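Local coordinates for protein D-glyceraldehyde dehydrogenase (NADP(+)) (Thermoplasma acidophilum, PDB 5IZD) that catalyses the NADP-dependent oxidation of D-glyceraldehyde to (R)-glycerate in the non-phosphorylated Entner-Doudoroff pathway, at residues A[76-79]-A[80-83]; A[230-233]-A[234-238]; A[292-295]-A[296-300]; A[486-489]-A[490-493]. All blocks are in the same frame, centred on the assembly; numbering follows the deposited sequence.

The four contacts follow one another along the chain without touching. Contact 2 lies at the cofactor: the side chain of Arg232 comes to about 4 Å from the bound NADP. Contact 1, at a helix break, is more remote; its Leu82 side chain is about 11 Å from that of Pro173, which probably binds NADP. Contacts 3 and 4 lie away from the annotated sites, and within one chain their nearest atoms are about 67 Å apart. The tetramer nevertheless brings such regions together, since Arg300 of contact 3 packs on Phe492 of a neighbouring subunit, a residue of contact 4. Contact 2 also faces a neighbouring subunit, whereas residues 76-83 touch no other chain.

Contact 1: A[76-79]-A[80-83]; sequences EKNR and AELE
The carboxylate oxygen OE2 of Glu83 is gripped by two nitrogens of Arg79, NE at 2.9 Å and NH1 at 2.8 Å, in an i to i+4 salt bridge at the start of helix 79-90. Just before it, Asn78 leaves helical geometry and separates this helix from helix 39-77. The guanidinium approaches side-on, with OE2 close to the guanidinium plane, while the planes of the two groups are 63° apart: NE meets OE2 from above the carboxylate plane and NH1 nearly along the C-O bond. Arg79 achieves this with CG placed between its backbone N and carbonyl carbon (chi1 61°) and a bend about the CG-CD bond. The same two residues are tied through the backbone, Glu83 N to Arg79 O at 3.1 Å. NH2 of Arg79 turns to Asp102 on helix 94-112, so that the arginine joins two helices and its positive charge is probably shared between Glu83 and Asp102. At the break, Glu81 N donates to Asn78 O at 3.0 Å. Asn78 and Glu81 point the same way, but Asn78 ND2 bonds to Leu74 O and Glu81 OE1 to the indole NE1 of Trp183. Water 2 joins them, donating to Asn78 OD1 at 2.7 Å and to Glu81 OE2 at 3.1 Å.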
loop_
_atom_site.group_PDB
_atom_site.type_symbol
_atom_site.label_atom_id
_atom_site.label_comp_id
_atom_site.label_asym_id
_atom_site.label_seq_id
_atom_site.Cartn_x
_atom_site.Cartn_y
_atom_site.Cartn_z
ATOM N N GLU A 76 26.835 6.331 -17.585
ATOM C CA GLU A 76 27.811 5.371 -17.030
ATOM C C GLU A 76 29.059 5.187 -17.913
ATOM O O GLU A 76 30.182 5.213 -17.431
ATOM C CB GLU A 76 27.118 4.032 -16.923
ATOM C CG GLU A 76 27.611 3.054 -15.884
ATOM C CD GLU A 76 26.486 2.085 -15.515
ATOM O OE1 GLU A 76 25.600 1.710 -16.379
ATOM O OE2 GLU A 76 26.508 1.703 -14.338
ATOM N N LYS A 77 28.822 4.996 -19.209
ATOM C CA LYS A 77 29.882 4.805 -20.189
ATOM C C LYS A 77 30.851 6.006 -20.231
ATOM O O LYS A 77 32.042 5.834 -20.396
ATOM C CB LYS A 77 29.266 4.584 -21.593
ATOM N N ASN A 78 30.316 7.206 -20.036
ATOM C CA ASN A 78 31.057 8.460 -20.182
ATOM C C ASN A 78 31.210 9.223 -18.883
ATOM O O ASN A 78 31.431 10.436 -18.914
ATOM C CB ASN A 78 30.266 9.309 -21.147
ATOM C CG ASN A 78 30.202 8.707 -22.518
ATOM O OD1 ASN A 78 31.147 8.837 -23.258
ATOM N ND2 ASN A 78 29.088 8.047 -22.863
ATOM N N ARG A 79 31.042 8.516 -17.764
ATOM C CA ARG A 79 31.040 9.077 -16.407
ATOM C C ARG A 79 32.159 10.021 -16.073
ATOM O O ARG A 79 31.948 11.027 -15.477
ATOM C CB ARG A 79 30.854 8.029 -15.318
ATOM C CG ARG A 79 31.891 6.950 -15.215
ATOM C CD ARG A 79 31.637 6.073 -14.010
ATOM N NE ARG A 79 31.752 6.834 -12.804
ATOM C CZ ARG A 79 31.187 6.550 -11.653
ATOM N NH1 ARG A 79 31.405 7.332 -10.633
ATOM N NH2 ARG A 79 30.415 5.490 -11.513
ATOM N N ALA A 80 33.348 9.661 -16.489
ATOM C CA ALA A 80 34.520 10.506 -16.326
ATOM C C ALA A 80 34.305 11.973 -16.735
ATOM O O ALA A 80 34.757 12.869 -16.032
ATOM C CB ALA A 80 35.711 9.934 -17.121
ATOM N N GLU A 81 33.621 12.217 -17.846
ATOM C CA GLU A 81 33.369 13.588 -18.294
ATOM C C GLU A 81 32.532 14.369 -17.246
ATOM O O GLU A 81 32.786 15.540 -16.929
ATOM C CB GLU A 81 32.659 13.583 -19.647
ATOM C CG GLU A 81 33.494 13.041 -20.816
ATOM C CD GLU A 81 32.646 12.980 -22.102
ATOM O OE1 GLU A 81 31.450 13.395 -22.063
ATOM O OE2 GLU A 81 33.113 12.476 -23.131
ATOM N N LEU A 82 31.594 13.700 -16.630
ATOM C CA LEU A 82 30.781 14.350 -15.630
ATOM C C LEU A 82 31.526 14.601 -14.318
ATOM O O LEU A 82 31.358 15.651 -13.721
ATOM C CB LEU A 82 29.512 13.524 -15.361
ATOM C CG LEU A 82 28.608 14.195 -14.344
ATOM C CD1 LEU A 82 28.171 15.585 -14.785
ATOM C CD2 LEU A 82 27.385 13.324 -14.136
ATOM N N GLU A 83 32.375 13.675 -13.942
ATOM C CA GLU A 83 33.206 13.768 -12.771
ATOM C C GLU A 83 34.100 15.010 -12.887
ATOM O O GLU A 83 34.229 15.784 -11.990
ATOM C CB GLU A 83 34.016 12.495 -12.641
ATOM C CG GLU A 83 33.241 11.342 -12.001
ATOM C CD GLU A 83 33.918 9.999 -12.108
ATOM O OE1 GLU A 83 35.077 9.899 -12.514
ATOM O OE2 GLU A 83 33.294 9.008 -11.781
HETATM O O HOH W 1 34.082 7.367 -18.287
HETATM O O HOH W 2 33.666 9.545 -22.473
#

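Contact 2: A[230-233]-A[234-238]; sequences GQRI and MQKAS
Lys236 runs back along one helical turn to reach Arg232. Its CB lies 3.7 Å from Arg232 O, and CG comes nearer to that oxygen, at 3.4 Å. A bend at chi2 (-52°) then swings the chain, and the outer carbons continue extended, bringing CE over one face of the Arg232 guanidinium, 3.6 Å from NH2 and displaced toward the rim of the group. Lys236 NZ ends 3.9 Å from Arg232 NH2. Arg232 meets it with CG opposite its backbone N (chi1 -172°) and a straight chain as far as NE. Acids lie beside the two positive groups: NH2 of Arg232 forms a salt bridge with Asp210, which probably offsets part of the charge, and Lys236 packs on Asp210 and Glu214 of helix 205-214. Helix 227-236 is the connecting helix of a beta-alpha-beta unit between strands 220-224 and 243-247 in the NADP-binding part of the aldehyde dehydrogenase fold, and Arg232 touches the bound cofactor. Successive i to i+4 bonds hold the helix, among them Lys236 N to Arg232 O at 2.9 Å and Ala237 N to Ile233 O at 2.8 Å. On another side, the extended Gln235 side chain passes Gln231 O, its CG 3.3 Å away. The amides of both glutamines reach Ser238 of a neighbouring subunit, NE2 of Gln231 bonding to its backbone O and NE2 of Gln235 to its OG. Within the chain, Ser238 OG donates to Gln235 O at 2.8 Å.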
loop_
_atom_site.group_PDB
_atom_site.type_symbol
_atom_site.label_atom_id
_atom_site.label_comp_id
_atom_site.label_asym_id
_atom_site.label_seq_id
_atom_site.Cartn_x
_atom_site.Cartn_y
_atom_site.Cartn_z
ATOM N N GLY A 230 12.577 29.292 -1.475
ATOM C CA GLY A 230 11.402 28.479 -1.237
ATOM C C GLY A 230 10.173 29.247 -0.851
ATOM O O GLY A 230 9.051 28.950 -1.348
ATOM N N GLN A 231 10.341 30.182 0.085
ATOM C CA GLN A 231 9.224 31.027 0.535
ATOM C C GLN A 231 8.701 31.877 -0.627
ATOM O O GLN A 231 7.504 32.003 -0.827
ATOM C CB GLN A 231 9.609 31.912 1.692
ATOM C CG GLN A 231 10.001 31.172 2.953
ATOM C CD GLN A 231 10.485 32.094 4.027
ATOM O OE1 GLN A 231 11.579 32.640 3.952
ATOM N NE2 GLN A 231 9.668 32.304 5.017
ATOM N N ARG A 232 9.613 32.393 -1.436
ATOM C CA ARG A 232 9.235 33.171 -2.607
ATOM C C ARG A 232 8.493 32.333 -3.660
ATOM O O ARG A 232 7.478 32.778 -4.193
ATOM C CB ARG A 232 10.458 33.856 -3.210
ATOM C CG ARG A 232 10.135 34.827 -4.318
ATOM C CD ARG A 232 11.261 35.811 -4.596
ATOM N NE ARG A 232 10.893 36.765 -5.670
ATOM C CZ ARG A 232 10.244 37.939 -5.502
ATOM N NH1 ARG A 232 9.837 38.361 -4.303
ATOM N NH2 ARG A 232 9.987 38.734 -6.542
ATOM N N ILE A 233 8.985 31.133 -3.932
ATOM C CA ILE A 233 8.328 30.262 -4.884
ATOM C C ILE A 233 6.893 29.937 -4.423
ATOM O O ILE A 233 5.953 29.970 -5.215
ATOM C CB ILE A 233 9.129 28.959 -5.089
ATOM C CG1 ILE A 233 10.375 29.264 -5.874
ATOM C CG2 ILE A 233 8.271 27.868 -5.762
ATOM C CD1 ILE A 233 11.444 28.212 -5.767
ATOM N N MET A 234 6.741 29.632 -3.147
ATOM C CA MET A 234 5.438 29.366 -2.614
ATOM C C MET A 234 4.509 30.551 -2.766
ATOM O O MET A 234 3.338 30.370 -3.109
ATOM C CB MET A 234 5.543 28.923 -1.128
ATOM C CG MET A 234 4.300 28.331 -0.554
ATOM S SD MET A 234 4.640 27.544 1.054
ATOM C CE MET A 234 2.964 27.384 1.635
ATOM N N GLN A 235 4.987 31.756 -2.492
ATOM C CA GLN A 235 4.153 32.956 -2.698
ATOM C C GLN A 235 3.725 33.141 -4.171
ATOM O O GLN A 235 2.547 33.380 -4.442
ATOM C CB GLN A 235 4.891 34.203 -2.253
ATOM C CG GLN A 235 5.090 34.303 -0.748
ATOM C CD GLN A 235 6.254 35.232 -0.433
ATOM O OE1 GLN A 235 6.767 35.894 -1.318
ATOM N NE2 GLN A 235 6.693 35.248 0.827
ATOM N N LYS A 236 4.690 33.015 -5.106
ATOM C CA LYS A 236 4.415 33.168 -6.539
ATOM C C LYS A 236 3.512 32.082 -7.111
ATOM O O LYS A 236 2.625 32.397 -7.917
ATOM C CB LYS A 236 5.696 33.247 -7.370
ATOM C CG LYS A 236 6.610 34.387 -7.025
ATOM C CD LYS A 236 5.886 35.712 -7.025
ATOM C CE LYS A 236 6.890 36.849 -6.962
ATOM N NZ LYS A 236 6.146 38.106 -6.683
ATOM N N ALA A 237 3.728 30.830 -6.714
ATOM C CA ALA A 237 2.897 29.725 -7.155
ATOM C C ALA A 237 1.463 29.760 -6.606
ATOM O O ALA A 237 0.636 28.892 -6.966
ATOM C CB ALA A 237 3.526 28.392 -6.796
ATOM N N SER A 238 1.155 30.712 -5.729
ATOM C CA SER A 238 -0.240 30.971 -5.396
ATOM C C SER A 238 -1.041 31.335 -6.663
ATOM O O SER A 238 -2.209 31.061 -6.727
ATOM C CB SER A 238 -0.363 32.011 -4.282
ATOM O OG SER A 238 -0.241 33.347 -4.743
#

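Contact 3: A[292-295]-A[296-300]; sequences DIYD and TFMSR
Met298 lays its CG over one face of the Tyr294 ring, one turn earlier in helix 294-305. The carbon is 3.6 Å from the ring centroid and 15° off the ring normal, a CH-pi contact, with CZ and CE1 among the ring atoms it meets most closely. The sulfur continues over the same ring, Met298 SD lying 4.5 Å from the Tyr294 centroid, and makes a Met-aromatic contact. Tyr294 holds its ring opposite its backbone N (chi1 178°), while Met298 bends at both chi2 (-48°) and chi3, which keeps the sulfur over the ring face. The pair is also joined through the backbone by Met298 N to Tyr294 O at 2.9 Å. At the helix start, Ile293 occupies the N-cap position, where its hydrocarbon side chain can accept no hydrogen bond from the first turn; water 3 accepts instead from Thr296 N at 3.0 Å and donates weakly to Asp292 O. Phe297 N bonds to Ile293 O at 2.9 Å. Away from the annotated sites, the helix packs on the seven-stranded mixed sheet of the aldehyde dehydrogenase fold: Tyr294 and Met298 lie against strands 284-290 and 386-392, Phe297 packs on strands 252-256 and 284-290 and on helix 262-274, and Arg300 pairs with Asp263 of that helix.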
loop_
_atom_site.group_PDB
_atom_site.type_symbol
_atom_site.label_atom_id
_atom_site.label_comp_id
_atom_site.label_asym_id
_atom_site.label_seq_id
_atom_site.Cartn_x
_atom_site.Cartn_y
_atom_site.Cartn_z
ATOM N N ASP A 292 30.176 14.290 30.313
ATOM C CA ASP A 292 31.184 13.256 30.665
ATOM C C ASP A 292 32.330 13.093 29.623
ATOM O O ASP A 292 33.454 12.769 29.990
ATOM C CB ASP A 292 30.507 11.887 30.860
ATOM C CG ASP A 292 29.525 11.825 32.089
ATOM O OD1 ASP A 292 29.395 12.819 32.841
ATOM O OD2 ASP A 292 28.875 10.772 32.279
ATOM N N ILE A 293 32.041 13.297 28.340
ATOM C CA ILE A 293 33.009 13.039 27.274
ATOM C C ILE A 293 33.326 14.270 26.369
ATOM O O ILE A 293 34.105 14.131 25.448
ATOM C CB ILE A 293 32.597 11.851 26.342
ATOM C CG1 ILE A 293 31.190 12.050 25.802
ATOM C CG2 ILE A 293 32.698 10.514 27.050
ATOM C CD1 ILE A 293 30.877 11.317 24.518
ATOM N N TYR A 294 32.705 15.421 26.630
ATOM C CA TYR A 294 32.838 16.628 25.847
ATOM C C TYR A 294 34.317 17.013 25.668
ATOM O O TYR A 294 34.728 17.310 24.551
ATOM C CB TYR A 294 32.037 17.774 26.489
ATOM C CG TYR A 294 32.134 19.114 25.785
ATOM C CD1 TYR A 294 33.210 19.974 26.041
ATOM C CD2 TYR A 294 31.192 19.518 24.858
ATOM C CE1 TYR A 294 33.336 21.195 25.392
ATOM C CE2 TYR A 294 31.315 20.743 24.175
ATOM C CZ TYR A 294 32.370 21.575 24.462
ATOM O OH TYR A 294 32.557 22.780 23.821
ATOM N N ASP A 295 35.106 16.955 26.736
ATOM C CA ASP A 295 36.513 17.424 26.651
ATOM C C ASP A 295 37.380 16.544 25.748
ATOM O O ASP A 295 38.081 17.067 24.863
ATOM C CB ASP A 295 37.157 17.545 28.033
ATOM C CG ASP A 295 36.527 18.648 28.883
ATOM O OD1 ASP A 295 36.173 19.739 28.385
ATOM O OD2 ASP A 295 36.382 18.430 30.087
ATOM N N THR A 296 37.312 15.221 25.948
ATOM C CA THR A 296 37.999 14.291 25.027
ATOM C C THR A 296 37.476 14.392 23.612
ATOM O O THR A 296 38.303 14.480 22.660
ATOM C CB THR A 296 37.903 12.826 25.438
ATOM O OG1 THR A 296 38.568 12.691 26.665
ATOM C CG2 THR A 296 38.654 11.922 24.464
ATOM N N PHE A 297 36.144 14.412 23.470
ATOM C CA PHE A 297 35.538 14.514 22.144
ATOM C C PHE A 297 36.044 15.763 21.373
ATOM O O PHE A 297 36.550 15.646 20.247
ATOM C CB PHE A 297 34.004 14.488 22.195
ATOM C CG PHE A 297 33.364 14.321 20.840
ATOM C CD1 PHE A 297 33.163 15.406 20.003
ATOM C CD2 PHE A 297 32.991 13.076 20.388
ATOM C CE1 PHE A 297 32.581 15.248 18.757
ATOM C CE2 PHE A 297 32.426 12.905 19.141
ATOM C CZ PHE A 297 32.200 13.986 18.333
ATOM N N MET A 298 35.909 16.935 21.977
ATOM C CA MET A 298 36.302 18.183 21.301
ATOM C C MET A 298 37.784 18.262 20.942
ATOM O O MET A 298 38.120 18.778 19.885
ATOM C CB MET A 298 35.965 19.405 22.146
ATOM C CG MET A 298 34.476 19.624 22.350
ATOM S SD MET A 298 33.498 19.537 20.859
ATOM C CE MET A 298 34.123 20.983 19.952
ATOM N N SER A 299 38.629 17.729 21.821
ATOM C CA SER A 299 40.082 17.652 21.611
ATOM C C SER A 299 40.392 16.755 20.395
ATOM O O SER A 299 41.108 17.149 19.484
ATOM C CB SER A 299 40.699 17.095 22.910
ATOM O OG SER A 299 42.052 16.746 22.762
ATOM N N ARG A 300 39.792 15.559 20.357
ATOM C CA ARG A 300 40.002 14.618 19.259
ATOM C C ARG A 300 39.480 15.247 17.956
ATOM O O ARG A 300 40.136 15.154 16.913
ATOM C CB ARG A 300 39.337 13.247 19.551
ATOM C CG ARG A 300 40.024 12.503 20.688
ATOM C CD ARG A 300 39.611 11.041 20.831
ATOM N NE ARG A 300 39.969 10.347 19.591
ATOM C CZ ARG A 300 39.477 9.176 19.191
ATOM N NH1 ARG A 300 38.606 8.504 19.926
ATOM N NH2 ARG A 300 39.916 8.668 18.036
HETATM O O HOH W 3 36.025 14.268 28.456
#

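Contact 4: A[486-489]-A[490-493]; sequences TVRD and DLFQ
The guanidinium of Arg488 and the carboxylate of Asp490 stand almost perpendicular, their planes 82° apart, with OD1 near the guanidinium plane at its edge. Arg488 NH1 meets Asp490 OD1 at 3.0 Å in a salt bridge whose hydrogen bond is weak, its N-H...O angle being only 135°. Asp490 reaches it because its CG sits between the backbone N and the carbonyl carbon (chi1 72°), turning the acid back over the preceding residues; OD1 also lies 3.1 Å from Arg488 CB. Leu491 approaches from another direction: its CG lies over one face of the guanidinium, offset toward the rim, and CD2 comes to 3.8 Å from Arg488 NH2. The turn beneath is 3-10 in character, with Leu491 N bonded to Arg488 O at 3.1 Å and Phe492 N to Asp489 O at 3.0 Å, both i to i+3. Val487 CG1 meets the Phe492 ring obliquely, 4.1 Å from CE1. This surface turn belongs to the C-terminal tail beyond strand 468-476, which extends along a neighbouring subunit: Leu491 packs there on Leu304, and the Phe492 ring makes a cation-pi contact with Lys267. Arg488 thus holds Asp490 of its own turn through a weak bond from NH1 and pairs through NE with Asp317 of the neighbouring subunit, so that its positive charge is probably divided between the two acids.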
loop_
_atom_site.group_PDB
_atom_site.type_symbol
_atom_site.label_atom_id
_atom_site.label_comp_id
_atom_site.label_asym_id
_atom_site.label_seq_id
_atom_site.Cartn_x
_atom_site.Cartn_y
_atom_site.Cartn_z
ATOM N N THR A 486 -33.039 13.990 -2.661
ATOM C CA THR A 486 -33.580 15.352 -2.671
ATOM C C THR A 486 -34.281 15.775 -3.949
ATOM O O THR A 486 -34.660 16.935 -4.076
ATOM C CB THR A 486 -32.471 16.372 -2.381
ATOM O OG1 THR A 486 -31.398 16.219 -3.349
ATOM C CG2 THR A 486 -31.947 16.146 -0.945
ATOM N N VAL A 487 -34.424 14.852 -4.897
ATOM C CA VAL A 487 -35.100 15.095 -6.157
ATOM C C VAL A 487 -36.406 14.256 -6.131
ATOM O O VAL A 487 -36.369 13.041 -6.067
ATOM C CB VAL A 487 -34.186 14.723 -7.363
ATOM C CG1 VAL A 487 -34.948 14.812 -8.661
ATOM C CG2 VAL A 487 -32.917 15.591 -7.395
ATOM N N ARG A 488 -37.549 14.914 -6.196
ATOM C CA ARG A 488 -38.826 14.229 -6.068
ATOM C C ARG A 488 -39.083 13.359 -7.261
ATOM O O ARG A 488 -39.006 13.809 -8.419
ATOM C CB ARG A 488 -39.961 15.225 -5.926
ATOM C CG ARG A 488 -39.876 16.077 -4.673
ATOM C CD ARG A 488 -41.063 17.042 -4.587
ATOM N NE ARG A 488 -40.857 18.310 -5.323
ATOM C CZ ARG A 488 -41.575 18.726 -6.370
ATOM N NH1 ARG A 488 -42.588 18.012 -6.881
ATOM N NH2 ARG A 488 -41.326 19.894 -6.909
ATOM N N ASP A 489 -39.425 12.106 -6.983
ATOM C CA ASP A 489 -39.743 11.166 -8.083
ATOM C C ASP A 489 -41.053 11.510 -8.772
ATOM O O ASP A 489 -41.194 11.181 -9.962
ATOM C CB ASP A 489 -39.568 9.649 -7.700
ATOM C CG ASP A 489 -38.030 9.153 -7.907
ATOM O OD1 ASP A 489 -37.225 9.747 -8.726
ATOM O OD2 ASP A 489 -37.631 8.151 -7.247
ATOM N N ASP A 490 -41.941 12.262 -8.113
ATOM C CA ASP A 490 -43.148 12.765 -8.808
ATOM C C ASP A 490 -42.867 13.807 -9.943
ATOM O O ASP A 490 -43.746 14.053 -10.777
ATOM C CB ASP A 490 -44.258 13.244 -7.827
ATOM C CG ASP A 490 -43.916 14.549 -7.114
ATOM O OD1 ASP A 490 -42.774 15.030 -7.166
ATOM O OD2 ASP A 490 -44.817 15.115 -6.490
ATOM N N LEU A 491 -41.660 14.376 -10.006
ATOM C CA LEU A 491 -41.235 15.170 -11.193
ATOM C C LEU A 491 -41.004 14.337 -12.431
ATOM O O LEU A 491 -40.944 14.891 -13.510
ATOM C CB LEU A 491 -39.931 15.935 -10.933
ATOM C CG LEU A 491 -40.021 16.960 -9.818
ATOM C CD1 LEU A 491 -38.628 17.351 -9.386
ATOM C CD2 LEU A 491 -40.823 18.172 -10.269
ATOM N N PHE A 492 -40.831 13.026 -12.267
ATOM C CA PHE A 492 -40.595 12.107 -13.383
ATOM C C PHE A 492 -41.728 11.086 -13.607
ATOM O O PHE A 492 -41.570 10.178 -14.408
ATOM C CB PHE A 492 -39.215 11.451 -13.188
ATOM C CG PHE A 492 -38.083 12.452 -13.303
ATOM C CD1 PHE A 492 -37.712 13.228 -12.222
ATOM C CD2 PHE A 492 -37.485 12.698 -14.541
ATOM C CE1 PHE A 492 -36.705 14.192 -12.349
ATOM C CE2 PHE A 492 -36.470 13.648 -14.674
ATOM C CZ PHE A 492 -36.086 14.402 -13.575
ATOM N N GLN A 493 -42.882 11.308 -12.993
ATOM C CA GLN A 493 -44.043 10.400 -13.102
ATOM C C GLN A 493 -45.208 11.010 -13.888
ATOM O O GLN A 493 -45.401 12.239 -13.863
ATOM C CB GLN A 493 -44.530 10.000 -11.688
ATOM C CG GLN A 493 -43.713 8.871 -11.066
ATOM C CD GLN A 493 -43.611 7.652 -11.988
ATOM O OE1 GLN A 493 -44.613 7.205 -12.581
ATOM N NE2 GLN A 493 -42.402 7.121 -12.136
#